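Local coordinates for putative OmpA family lipoprotein (Burkholderia cenocepacia, PDB 5LKW) that probably works in the Tol-Pal system, which serves outer-membrane invagination at cell division and membrane integrity, and binds diaminopimelic acid, a peptidoglycan constituent, through its OmpA-like domain, at residues Q36-Y41 against A116-Q121; V50-N55 against E74-A79. All coordinates share one frame; numbering follows the deposited sequence.

Interaction 1: residues Q36-Y41 against A116-Q121; sequences QQHAQY and ADLVYQ
Leu118 and Tyr120, both on one side of strand 115-120, meet His38 and Tyr41 on the face of helix 32-44, a helix-on-sheet layer of the OmpA-like fold. The axes of segments 36-41 and 116-120 run 22° apart and come within 12.2 Å of each other. Along segment 116-121, Leu118 is the first residue to touch the helix. Its CD2 is the branch that continues the side chain anti to CA, and this extension carries the methyl over one face of the His38 imidazole. Leu118 CD2 stands 3.4 Å from the centroid of the His38 ring, only 17° off the ring normal, which makes a CH-pi contact; the methyl and the imidazole approach from opposite directions. The ring is held in this pose from its two nitrogens: ND1 bonds to Leu34 O one helical turn back, and NE2 makes a weak bond to Leu13 O. Two carbonyl acceptors of this kind would, if anything, favour a protonated imidazole.

Two residues on, Tyr120 brings its ring to the rim of the same imidazole, neither lying over the other, with centroids 5.6 Å apart. The details of this approach are doubtful, because the phenol oxygen is modelled too near the imidazole. Tyr120 also leans obliquely against Tyr41, completing an aromatic cluster of His38, Tyr41 and Tyr120. The hydroxyl of Tyr41 is turned elsewhere, to Arg48 and Asp4, and its ring stacks on His45. What Tyr41 offers to the strand is its ring carbon CD2, 4.3 Å from Tyr120 CE1.

Interaction 2: residues V50-N55 against E74-A79; sequences VLIQGN and EAVRRA
Ile52 projects from strand 50-55 straight at helix 62-82 and divides its two branches between consecutive helical residues, Val76 and Arg77. These elements belong to a beta-alpha-beta unit of the OmpA-like domain, in which helix 62-82 connects strand 50-55 to its parallel neighbour 90-96. The CA atoms of Ile52 and Arg77, the nearest pair across the contact, are 7.2 Å apart.

Ile52 and Val76 meet at a slant. The short branch of the isoleucine, CG2, rests 3.9 Å from Val76 CB and 4.0 Å from the CG1 methyl of the same valine. The longer branch leaves on the other side of CB, because CG1 stands anti to the carbonyl carbon (chi1 -64°) while CG2 is anti to the backbone N. Ile52 CD1 therefore reaches a different part of the helix, 3.6 Å from Arg77 CB. There the two side chains cross at about a right angle, and the arginine contributes only the root of its chain: CG continues anti to the backbone N (chi1 -178°), a bend at chi3 follows, and the guanidinium is led away from the strand.

Val76 is further enclosed by Met35 of helix 32-44, Phe20 and Ala116, while Arg77 also packs on Met90 of strand 90-96.

No hydrogen bond spans the segments. The grip is that of methyls on aliphatic carbon, so its strength should come from close fit and the exclusion of water, with the arginine taking part through its aliphatic base while its charge stays clear of the buried interface.

Interactions 1 and 2 share one sheet, in which strands 115-120 and 50-55 run antiparallel as neighbours; their centres lie 9 Å apart. Backbone bonds sew the strands together, with Val119 N 2.6 Å from Leu51 O and Asp117 N 2.9 Å from Gln53 O. The helices meet as well: His38 touches Met80, and Val76 touches Met35. Both contacts pack the domain's interior rather than form the ligand site, the side chain of Val76 being about 13 Å from the bound diaminopimelic acid. The connection runs along the chain: strand 50-55 leads into the pocket residues Thr56 and Asp57, helix 62-82 carries Asn65, Leu68 and Arg72, and Arg114 immediately precedes strand 115-120.

Interaction 1: residues Q36-Y41 against A116-Q121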
# COMPACT_ATOMS: atom_id res chain seq x y z
N GLN A 36 11.61 -2.75 -3.55
CA GLN A 36 12.56 -3.22 -4.55
C GLN A 36 12.12 -4.54 -5.14
O GLN A 36 12.15 -4.73 -6.37
CB GLN A 36 13.96 -3.30 -3.92
CG GLN A 36 14.34 -1.93 -3.39
CD GLN A 36 15.79 -1.73 -3.04
OE1 GLN A 36 16.20 -2.01 -1.89
NE2 GLN A 36 16.57 -1.18 -3.99
N GLN A 37 11.67 -5.44 -4.27
CA GLN A 37 11.14 -6.69 -4.75
C GLN A 37 9.95 -6.47 -5.67
O GLN A 37 9.95 -6.95 -6.82
CB GLN A 37 10.81 -7.63 -3.60
CG GLN A 37 11.94 -8.61 -3.30
CD GLN A 37 12.32 -8.66 -1.83
OE1 GLN A 37 11.79 -7.91 -1.00
NE2 GLN A 37 13.26 -9.56 -1.50
N HIS A 38 8.95 -5.75 -5.18
CA HIS A 38 7.80 -5.47 -6.03
C HIS A 38 8.13 -4.75 -7.33
O HIS A 38 7.62 -5.14 -8.37
CB HIS A 38 6.63 -4.85 -5.27
CG HIS A 38 5.89 -5.86 -4.44
ND1 HIS A 38 6.23 -6.14 -3.13
CD2 HIS A 38 4.87 -6.69 -4.75
CE1 HIS A 38 5.42 -7.08 -2.66
NE2 HIS A 38 4.60 -7.44 -3.63
N ALA A 39 8.99 -3.71 -7.24
CA ALA A 39 9.46 -2.95 -8.40
C ALA A 39 10.10 -3.86 -9.46
O ALA A 39 9.81 -3.72 -10.65
CB ALA A 39 10.44 -1.86 -7.98
N GLN A 40 10.96 -4.78 -9.01
CA GLN A 40 11.64 -5.70 -9.91
C GLN A 40 10.61 -6.58 -10.62
O GLN A 40 10.65 -6.72 -11.85
CB GLN A 40 12.67 -6.55 -9.14
CG GLN A 40 13.70 -7.32 -9.97
CD GLN A 40 14.29 -6.51 -11.12
OE1 GLN A 40 14.77 -5.39 -10.93
NE2 GLN A 40 14.28 -7.09 -12.31
N TYR A 41 9.67 -7.15 -9.86
CA TYR A 41 8.59 -7.89 -10.47
C TYR A 41 7.82 -7.07 -11.52
O TYR A 41 7.69 -7.49 -12.67
CB TYR A 41 7.65 -8.49 -9.41
CG TYR A 41 6.53 -9.27 -10.04
CD1 TYR A 41 6.55 -10.67 -10.09
CD2 TYR A 41 5.46 -8.62 -10.61
CE1 TYR A 41 5.52 -11.38 -10.67
CE2 TYR A 41 4.42 -9.32 -11.20
CZ TYR A 41 4.44 -10.70 -11.23
OH TYR A 41 3.39 -11.38 -11.83
N ALA A 116 -1.37 0.41 3.51
CA ALA A 116 -1.54 0.46 2.05
C ALA A 116 -1.28 -0.89 1.49
O ALA A 116 -0.24 -1.49 1.84
CB ALA A 116 -0.55 1.52 1.38
N ASP A 117 -2.21 -1.39 0.64
CA ASP A 117 -2.07 -2.70 0.03
C ASP A 117 -1.80 -2.61 -1.48
O ASP A 117 -2.47 -1.85 -2.21
CB ASP A 117 -3.36 -3.57 0.19
CG ASP A 117 -3.81 -3.71 1.64
OD1 ASP A 117 -2.96 -3.94 2.54
OD2 ASP A 117 -5.06 -3.65 1.85
N LEU A 118 -0.91 -3.51 -1.92
CA LEU A 118 -0.61 -3.73 -3.33
C LEU A 118 -1.60 -4.76 -3.77
O LEU A 118 -1.52 -5.92 -3.35
CB LEU A 118 0.84 -4.23 -3.50
CG LEU A 118 2.05 -3.26 -3.35
CD1 LEU A 118 2.20 -2.73 -2.02
CD2 LEU A 118 3.36 -3.98 -3.64
N VAL A 119 -2.56 -4.36 -4.62
CA VAL A 119 -3.59 -5.33 -5.06
C VAL A 119 -3.37 -5.64 -6.56
O VAL A 119 -3.63 -4.82 -7.45
CB VAL A 119 -5.01 -4.81 -4.76
CG1 VAL A 119 -6.07 -5.91 -5.06
CG2 VAL A 119 -5.12 -4.23 -3.27
N TYR A 120 -2.84 -6.82 -6.83
CA TYR A 120 -2.33 -7.12 -8.15
C TYR A 120 -3.52 -7.54 -8.96
O TYR A 120 -4.31 -8.39 -8.50
CB TYR A 120 -1.28 -8.21 -8.06
CG TYR A 120 0.13 -7.67 -7.82
CD1 TYR A 120 0.87 -7.11 -8.88
CD2 TYR A 120 0.73 -7.73 -6.55
CE1 TYR A 120 2.15 -6.62 -8.69
CE2 TYR A 120 2.04 -7.26 -6.34
CZ TYR A 120 2.76 -6.70 -7.44
OH TYR A 120 4.07 -6.22 -7.34
N GLN A 121 -3.68 -6.88 -10.12
CA GLN A 121 -4.83 -7.06 -11.04
C GLN A 121 -4.74 -8.36 -11.84
O GLN A 121 -3.65 -8.79 -12.25
CB GLN A 121 -4.97 -5.88 -12.04
CG GLN A 121 -5.37 -4.53 -11.43
CD GLN A 121 -6.44 -4.69 -10.36
OE1 GLN A 121 -6.12 -4.86 -9.18
NE2 GLN A 121 -7.72 -4.66 -10.76

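Interaction 2: residues V50-N55 against E74-A79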
# COMPACT_ATOMS: atom_id res chain seq x y z
N VAL A 50 -0.97 -3.14 -10.84
CA VAL A 50 -1.16 -3.22 -9.39
C VAL A 50 -2.02 -2.03 -8.99
O VAL A 50 -1.80 -0.91 -9.44
CB VAL A 50 0.21 -3.25 -8.62
CG1 VAL A 50 0.99 -1.94 -8.80
CG2 VAL A 50 0.03 -3.54 -7.15
N LEU A 51 -3.02 -2.30 -8.17
CA LEU A 51 -3.80 -1.26 -7.57
C LEU A 51 -3.24 -1.03 -6.18
O LEU A 51 -3.17 -1.96 -5.39
CB LEU A 51 -5.25 -1.71 -7.46
CG LEU A 51 -6.24 -0.70 -6.95
CD1 LEU A 51 -6.52 0.41 -7.99
CD2 LEU A 51 -7.53 -1.49 -6.59
N ILE A 52 -2.90 0.21 -5.86
CA ILE A 52 -2.35 0.50 -4.53
C ILE A 52 -3.43 1.23 -3.76
O ILE A 52 -3.74 2.35 -4.08
CB ILE A 52 -1.05 1.39 -4.62
CG1 ILE A 52 0.11 0.68 -5.37
CG2 ILE A 52 -0.55 1.84 -3.22
CD1 ILE A 52 1.02 1.76 -5.99
N GLN A 53 -4.00 0.58 -2.74
CA GLN A 53 -5.12 1.07 -1.92
C GLN A 53 -4.62 1.54 -0.52
O GLN A 53 -4.11 0.72 0.27
CB GLN A 53 -6.12 -0.04 -1.67
CG GLN A 53 -6.64 -0.79 -2.88
CD GLN A 53 -7.82 -1.66 -2.52
OE1 GLN A 53 -7.70 -2.56 -1.68
NE2 GLN A 53 -8.96 -1.40 -3.14
N GLY A 54 -4.78 2.83 -0.26
CA GLY A 54 -4.53 3.45 1.04
C GLY A 54 -5.76 3.41 1.96
O GLY A 54 -6.88 3.68 1.53
N ASN A 55 -5.51 3.07 3.21
CA ASN A 55 -6.52 2.86 4.27
C ASN A 55 -6.01 3.68 5.48
O ASN A 55 -4.81 4.01 5.57
CB ASN A 55 -6.70 1.37 4.63
CG ASN A 55 -7.17 0.49 3.44
OD1 ASN A 55 -8.35 0.30 3.27
ND2 ASN A 55 -6.23 0.00 2.61
N GLU A 74 -0.01 7.02 -2.58
CA GLU A 74 0.85 7.82 -3.46
C GLU A 74 2.29 7.72 -3.02
O GLU A 74 3.18 7.53 -3.87
CB GLU A 74 0.39 9.29 -3.55
CG GLU A 74 -0.90 9.44 -4.39
CD GLU A 74 -1.44 10.88 -4.49
OE1 GLU A 74 -1.05 11.76 -3.67
OE2 GLU A 74 -2.31 11.08 -5.38
N ALA A 75 2.50 7.79 -1.69
CA ALA A 75 3.78 7.45 -1.08
C ALA A 75 4.36 6.08 -1.54
O ALA A 75 5.55 5.97 -1.83
CB ALA A 75 3.69 7.57 0.46
N VAL A 76 3.53 5.03 -1.64
CA VAL A 76 3.97 3.71 -2.09
C VAL A 76 4.26 3.70 -3.63
O VAL A 76 5.28 3.19 -4.08
CB VAL A 76 2.92 2.63 -1.74
CG1 VAL A 76 3.28 1.28 -2.36
CG2 VAL A 76 2.69 2.52 -0.17
N ARG A 77 3.33 4.23 -4.39
CA ARG A 77 3.48 4.42 -5.86
C ARG A 77 4.76 5.18 -6.16
O ARG A 77 5.60 4.72 -6.94
CB ARG A 77 2.24 5.12 -6.46
CG ARG A 77 2.30 5.31 -8.04
CD ARG A 77 1.31 6.35 -8.54
NE ARG A 77 1.74 7.65 -8.01
CZ ARG A 77 0.99 8.73 -7.86
NH1 ARG A 77 -0.29 8.74 -8.23
NH2 ARG A 77 1.54 9.82 -7.32
N ARG A 78 4.96 6.30 -5.47
CA ARG A 78 6.15 7.11 -5.63
C ARG A 78 7.44 6.34 -5.35
O ARG A 78 8.42 6.42 -6.13
CB ARG A 78 6.04 8.34 -4.71
CG ARG A 78 7.37 8.98 -4.35
CD ARG A 78 7.18 10.41 -3.84
NE ARG A 78 6.84 10.40 -2.42
CZ ARG A 78 5.62 10.65 -1.92
NH1 ARG A 78 4.59 10.95 -2.70
NH2 ARG A 78 5.45 10.59 -0.60
N ALA A 79 7.47 5.59 -4.25
CA ALA A 79 8.62 4.74 -3.94
C ALA A 79 8.88 3.71 -5.01
O ALA A 79 10.02 3.35 -5.26
CB ALA A 79 8.43 4.00 -2.59